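Local coordinates for protein ribulose-bisphosphate carboxylase (Alicyclobacillus acidocaldarius subsp. acidocaldarius, PDB 4NAS) that belongs to the RuBisCO large-chain family, pairing an N-terminal alpha/beta domain with a TIM-barrel domain, and binds calcium ions, at residues Ala12-Leu26 / Asp71-Val84. Numbering follows the deposited sequence.
Sequences AVVATYRLRDRKDKL and DGDVVAEIDIAYPV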
loop_
_atom_site.group_PDB
_atom_site.type_symbol
_atom_site.label_atom_id
_atom_site.label_comp_id
_atom_site.label_asym_id
_atom_site.label_seq_id
_atom_site.Cartn_x
_atom_site.Cartn_y
_atom_site.Cartn_z
ATOM N N ALA B 12 22.128 -0.014 -11.175
ATOM C CA ALA B 12 20.800 0.590 -11.222
ATOM C C ALA B 12 19.679 -0.437 -11.133
ATOM O O ALA B 12 19.854 -1.589 -11.491
ATOM C CB ALA B 12 20.643 1.405 -12.500
ATOM N N VAL B 13 18.530 -0.012 -10.639
ATOM C CA VAL B 13 17.320 -0.825 -10.692
ATOM C C VAL B 13 16.728 -0.678 -12.079
ATOM O O VAL B 13 16.481 0.443 -12.519
ATOM C CB VAL B 13 16.277 -0.317 -9.670
ATOM C CG1 VAL B 13 14.919 -1.002 -9.881
ATOM C CG2 VAL B 13 16.786 -0.530 -8.261
ATOM N N VAL B 14 16.510 -1.784 -12.777
ATOM C CA VAL B 14 15.880 -1.697 -14.091
ATOM C C VAL B 14 14.438 -2.194 -13.997
ATOM O O VAL B 14 14.177 -3.380 -13.718
ATOM C CB VAL B 14 16.651 -2.483 -15.167
ATOM C CG1 VAL B 14 15.995 -2.296 -16.515
ATOM C CG2 VAL B 14 18.116 -2.011 -15.216
ATOM N N ALA B 15 13.511 -1.271 -14.211
ATOM C CA ALA B 15 12.092 -1.578 -14.190
ATOM C C ALA B 15 11.537 -1.698 -15.607
ATOM O O ALA B 15 11.877 -0.911 -16.486
ATOM C CB ALA B 15 11.338 -0.508 -13.418
ATOM N N THR B 16 10.686 -2.699 -15.807
ATOM C CA THR B 16 9.977 -2.912 -17.054
ATOM C C THR B 16 8.523 -2.588 -16.828
ATOM O O THR B 16 7.906 -3.155 -15.913
ATOM C CB THR B 16 10.060 -4.379 -17.488
ATOM O OG1 THR B 16 11.425 -4.747 -17.681
ATOM C CG2 THR B 16 9.282 -4.611 -18.787
ATOM N N TYR B 17 7.989 -1.675 -17.646
ATOM C CA TYR B 17 6.578 -1.283 -17.597
ATOM C C TYR B 17 5.856 -1.749 -18.849
ATOM O O TYR B 17 6.433 -1.750 -19.930
ATOM C CB TYR B 17 6.431 0.246 -17.495
ATOM C CG TYR B 17 7.227 0.827 -16.365
ATOM C CD1 TYR B 17 6.682 0.911 -15.073
ATOM C CD2 TYR B 17 8.527 1.262 -16.565
ATOM C CE1 TYR B 17 7.420 1.422 -14.034
ATOM C CE2 TYR B 17 9.274 1.785 -15.528
ATOM C CZ TYR B 17 8.724 1.865 -14.272
ATOM O OH TYR B 17 9.460 2.390 -13.238
ATOM N N ARG B 18 4.607 -2.166 -18.678
ATOM C CA ARG B 18 3.697 -2.411 -19.793
ATOM C C ARG B 18 2.727 -1.239 -19.821
ATOM O O ARG B 18 2.080 -0.942 -18.808
ATOM C CB ARG B 18 2.881 -3.696 -19.554
ATOM C CG ARG B 18 1.847 -3.982 -20.669
ATOM C CD ARG B 18 0.666 -4.820 -20.158
ATOM N NE ARG B 18 -0.281 -5.170 -21.221
ATOM C CZ ARG B 18 -1.350 -4.447 -21.563
ATOM N NH1 ARG B 18 -1.628 -3.309 -20.940
ATOM N NH2 ARG B 18 -2.145 -4.863 -22.537
ATOM N N LEU B 19 2.589 -0.589 -20.969
ATOM C CA LEU B 19 1.723 0.591 -21.059
ATOM C C LEU B 19 1.095 0.739 -22.440
ATOM O O LEU B 19 1.597 0.181 -23.427
ATOM C CB LEU B 19 2.500 1.857 -20.699
ATOM C CG LEU B 19 3.810 2.138 -21.456
ATOM C CD1 LEU B 19 3.585 2.876 -22.764
ATOM C CD2 LEU B 19 4.797 2.909 -20.595
ATOM N N ARG B 20 0.000 1.496 -22.498
ATOM C CA ARG B 20 -0.659 1.813 -23.763
ATOM C C ARG B 20 -0.440 3.290 -24.094
ATOM O O ARG B 20 -0.561 4.147 -23.222
ATOM C CB ARG B 20 -2.155 1.501 -23.674
ATOM C CG ARG B 20 -2.945 1.881 -24.905
ATOM C CD ARG B 20 -4.388 1.424 -24.797
ATOM N NE ARG B 20 -5.153 1.795 -25.985
ATOM C CZ ARG B 20 -6.059 1.018 -26.577
ATOM N NH1 ARG B 20 -6.316 -0.193 -26.100
ATOM N NH2 ARG B 20 -6.702 1.448 -27.659
ATOM N N ASP B 21 -0.110 3.591 -25.346
ATOM C CA ASP B 21 0.092 4.977 -25.756
ATOM C C ASP B 21 0.178 5.047 -27.268
ATOM O O ASP B 21 -0.096 4.060 -27.951
ATOM C CB ASP B 21 1.366 5.548 -25.136
ATOM C CG ASP B 21 1.270 7.042 -24.864
ATOM O OD1 ASP B 21 0.681 7.771 -25.687
ATOM O OD2 ASP B 21 1.794 7.488 -23.816
ATOM N N ARG B 22 0.546 6.212 -27.793
ATOM C CA ARG B 22 0.753 6.359 -29.230
ATOM C C ARG B 22 2.225 6.147 -29.569
ATOM O O ARG B 22 3.112 6.498 -28.783
ATOM C CB ARG B 22 0.270 7.724 -29.722
ATOM C CG ARG B 22 -1.189 7.986 -29.423
ATOM C CD ARG B 22 -1.788 9.022 -30.364
ATOM N NE ARG B 22 -1.853 8.555 -31.749
ATOM C CZ ARG B 22 -2.719 7.649 -32.195
ATOM N NH1 ARG B 22 -2.706 7.291 -33.471
ATOM N NH2 ARG B 22 -3.592 7.090 -31.363
ATOM N N LYS B 23 2.474 5.565 -30.738
ATOM C CA LYS B 23 3.818 5.146 -31.125
ATOM C C LYS B 23 4.868 6.258 -31.106
ATOM O O LYS B 23 5.988 6.053 -30.625
ATOM C CB LYS B 23 3.791 4.495 -32.506
ATOM C CG LYS B 23 3.785 2.979 -32.481
ATOM C CD LYS B 23 3.957 2.440 -33.894
ATOM C CE LYS B 23 5.215 3.001 -34.542
ATOM N NZ LYS B 23 5.301 2.656 -35.990
ATOM N N ASP B 24 4.507 7.435 -31.610
ATOM C CA ASP B 24 5.479 8.514 -31.780
ATOM C C ASP B 24 5.741 9.305 -30.500
ATOM O O ASP B 24 6.512 10.269 -30.503
ATOM C CB ASP B 24 5.043 9.454 -32.902
ATOM C CG ASP B 24 3.645 10.000 -32.691
ATOM O OD1 ASP B 24 2.881 9.413 -31.891
ATOM O OD2 ASP B 24 3.308 11.015 -33.337
ATOM N N LYS B 25 5.108 8.887 -29.410
ATOM C CA LYS B 25 5.260 9.562 -28.134
ATOM C C LYS B 25 6.148 8.738 -27.223
ATOM O O LYS B 25 6.683 9.249 -26.240
ATOM C CB LYS B 25 3.896 9.760 -27.470
ATOM C CG LYS B 25 2.847 10.383 -28.375
ATOM N N LEU B 26 6.305 7.461 -27.566
ATOM C CA LEU B 26 6.997 6.504 -26.709
ATOM C C LEU B 26 8.417 6.941 -26.340
ATOM O O LEU B 26 8.822 6.868 -25.175
ATOM C CB LEU B 26 7.032 5.129 -27.375
ATOM C CG LEU B 26 5.764 4.287 -27.292
ATOM C CD1 LEU B 26 5.973 2.960 -27.996
ATOM C CD2 LEU B 26 5.349 4.064 -25.841
ATOM N N ASP B 71 -7.078 1.542 -33.583
ATOM C CA ASP B 71 -7.316 2.945 -33.249
ATOM C C ASP B 71 -6.015 3.755 -33.145
ATOM O O ASP B 71 -6.037 4.928 -32.781
ATOM C CB ASP B 71 -8.190 3.100 -31.994
ATOM C CG ASP B 71 -7.532 2.567 -30.733
ATOM O OD1 ASP B 71 -6.303 2.336 -30.722
ATOM O OD2 ASP B 71 -8.257 2.401 -29.728
ATOM N N GLY B 72 -4.889 3.115 -33.455
ATOM C CA GLY B 72 -3.610 3.805 -33.523
ATOM C C GLY B 72 -2.797 3.709 -32.244
ATOM O O GLY B 72 -1.625 4.095 -32.216
ATOM N N ASP B 73 -3.411 3.192 -31.184
ATOM C CA ASP B 73 -2.700 2.993 -29.929
ATOM C C ASP B 73 -1.756 1.808 -30.021
ATOM O O ASP B 73 -1.991 0.854 -30.770
ATOM C CB ASP B 73 -3.677 2.752 -28.775
ATOM C CG ASP B 73 -4.277 4.031 -28.233
ATOM O OD1 ASP B 73 -4.004 5.119 -28.784
ATOM O OD2 ASP B 73 -5.041 3.940 -27.254
ATOM N N VAL B 74 -0.693 1.863 -29.229
ATOM C CA VAL B 74 0.249 0.769 -29.146
ATOM C C VAL B 74 0.271 0.227 -27.707
ATOM O O VAL B 74 0.010 0.960 -26.747
ATOM C CB VAL B 74 1.655 1.251 -29.584
ATOM C CG1 VAL B 74 2.310 2.107 -28.509
ATOM C CG2 VAL B 74 2.529 0.096 -29.908
ATOM N N VAL B 75 0.532 -1.062 -27.549
ATOM C CA VAL B 75 0.910 -1.561 -26.232
ATOM C C VAL B 75 2.393 -1.845 -26.305
ATOM O O VAL B 75 2.865 -2.506 -27.226
ATOM C CB VAL B 75 0.129 -2.804 -25.795
ATOM C CG1 VAL B 75 0.736 -3.394 -24.521
ATOM C CG2 VAL B 75 -1.322 -2.441 -25.555
ATOM N N ALA B 76 3.135 -1.302 -25.352
ATOM C CA ALA B 76 4.576 -1.421 -25.384
ATOM C C ALA B 76 5.154 -1.721 -24.017
ATOM O O ALA B 76 4.504 -1.507 -22.978
ATOM C CB ALA B 76 5.196 -0.149 -25.955
ATOM N N GLU B 77 6.374 -2.245 -24.028
ATOM C CA GLU B 77 7.169 -2.360 -22.820
ATOM C C GLU B 77 8.301 -1.355 -22.903
ATOM O O GLU B 77 8.885 -1.139 -23.967
ATOM C CB GLU B 77 7.741 -3.766 -22.662
ATOM C CG GLU B 77 6.723 -4.767 -22.130
ATOM C CD GLU B 77 7.327 -6.124 -21.869
ATOM O OE1 GLU B 77 8.550 -6.282 -22.072
ATOM O OE2 GLU B 77 6.574 -7.035 -21.463
ATOM N N ILE B 78 8.590 -0.718 -21.780
ATOM C CA ILE B 78 9.697 0.213 -21.705
ATOM C C ILE B 78 10.519 -0.231 -20.518
ATOM O O ILE B 78 9.943 -0.608 -19.498
ATOM C CB ILE B 78 9.179 1.628 -21.473
ATOM C CG1 ILE B 78 8.440 2.117 -22.717
ATOM C CG2 ILE B 78 10.311 2.567 -21.127
ATOM C CD1 ILE B 78 7.708 3.406 -22.504
ATOM N N ASP B 79 11.844 -0.231 -20.660
ATOM C CA ASP B 79 12.741 -0.518 -19.538
ATOM C C ASP B 79 13.446 0.777 -19.134
ATOM O O ASP B 79 14.027 1.447 -19.989
ATOM C CB ASP B 79 13.816 -1.552 -19.932
ATOM C CG ASP B 79 13.240 -2.909 -20.338
ATOM O OD1 ASP B 79 12.159 -3.301 -19.862
ATOM O OD2 ASP B 79 13.908 -3.601 -21.137
ATOM N N ILE B 80 13.391 1.135 -17.850
ATOM C CA ILE B 80 14.078 2.335 -17.348
ATOM C C ILE B 80 15.091 1.954 -16.252
ATOM O O ILE B 80 14.768 1.165 -15.350
ATOM C CB ILE B 80 13.081 3.372 -16.768
ATOM C CG1 ILE B 80 12.013 3.763 -17.798
ATOM C CG2 ILE B 80 13.813 4.613 -16.266
ATOM C CD1 ILE B 80 12.580 4.413 -19.072
ATOM N N ALA B 81 16.314 2.483 -16.342
ATOM C CA ALA B 81 17.336 2.256 -15.316
ATOM C C ALA B 81 17.422 3.431 -14.332
ATOM O O ALA B 81 17.660 4.569 -14.740
ATOM C CB ALA B 81 18.689 2.002 -15.956
ATOM N N TYR B 82 17.219 3.140 -13.049
ATOM C CA TYR B 82 17.287 4.133 -11.969
ATOM C C TYR B 82 18.515 3.884 -11.107
ATOM O O TYR B 82 18.580 2.879 -10.396
ATOM C CB TYR B 82 16.054 4.039 -11.056
ATOM C CG TYR B 82 14.743 4.266 -11.766
ATOM C CD1 TYR B 82 14.094 3.209 -12.409
ATOM C CD2 TYR B 82 14.146 5.522 -11.800
ATOM C CE1 TYR B 82 12.908 3.399 -13.062
ATOM C CE2 TYR B 82 12.926 5.709 -12.451
ATOM C CZ TYR B 82 12.321 4.636 -13.082
ATOM O OH TYR B 82 11.129 4.769 -13.746
ATOM N N PRO B 83 19.484 4.806 -11.153
ATOM C CA PRO B 83 20.752 4.630 -10.434
ATOM C C PRO B 83 20.483 4.373 -8.965
ATOM O O PRO B 83 19.645 5.054 -8.378
ATOM C CB PRO B 83 21.439 5.994 -10.604
ATOM C CG PRO B 83 20.879 6.543 -11.870
ATOM C CD PRO B 83 19.438 6.062 -11.922
ATOM N N VAL B 84 21.172 3.403 -8.376
ATOM C CA VAL B 84 20.887 2.997 -6.998
ATOM C C VAL B 84 21.283 4.082 -5.995
ATOM O O VAL B 84 20.777 4.132 -4.871
ATOM C CB VAL B 84 21.614 1.667 -6.679
ATOM C CG1 VAL B 84 21.521 1.300 -5.191
ATOM C CG2 VAL B 84 21.034 0.569 -7.535
#
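D73 OD2 is gripped twice by R20: the extended arginine chain (chi1 176°) brings NE to OD2 at a very short 2.5 Å, and NH2 adds a weak bond to the same OD2 at 3.0 Å. R20 NH2 also makes a salt bridge to D71 OD2 at 2.8 Å, this oxygen lying in the guanidinium plane. R22 NH2 adds a longer salt bridge to D73 OD1, and D71 OD1 closes an Asx turn onto D73 N. Strands 12-22 and 73-83 carry most of these side chains and pair antiparallel, V13 with Y82 through D21 with V74, the short bond V74 N to D21 O measuring 2.6 Å. T16 turns OG1 beside its own backbone N (chi1 -60°) and gives its hydroxyl to D79 OD1 at 2.7 Å from OG1, from above the carboxylate plane; the two side chains run alongside each other, and D79 OD2 makes a salt bridge to R64 on strand 59-68. On the same face, V75 CG1 lies over one face of the R18 guanidinium, whose NH1 reaches E107. The other face is largely apolar: L19 CD2 meets I78 CD1 at 3.5 Å, and L26 CD1 touches both V74 CG1 and A76 CB. Here helices 26-36 and 91-99 pack on the N-terminal domain sheet; Y17 OH, 3.0 Å from Y82 OH, bonds V98 O. D71, D73 and D79 thus probably stay ionised beside their arginines; the face with T16, R18 and R20 carries most of the paired charge, the D21-R29 salt bridge being the exception on the mainly apolar one.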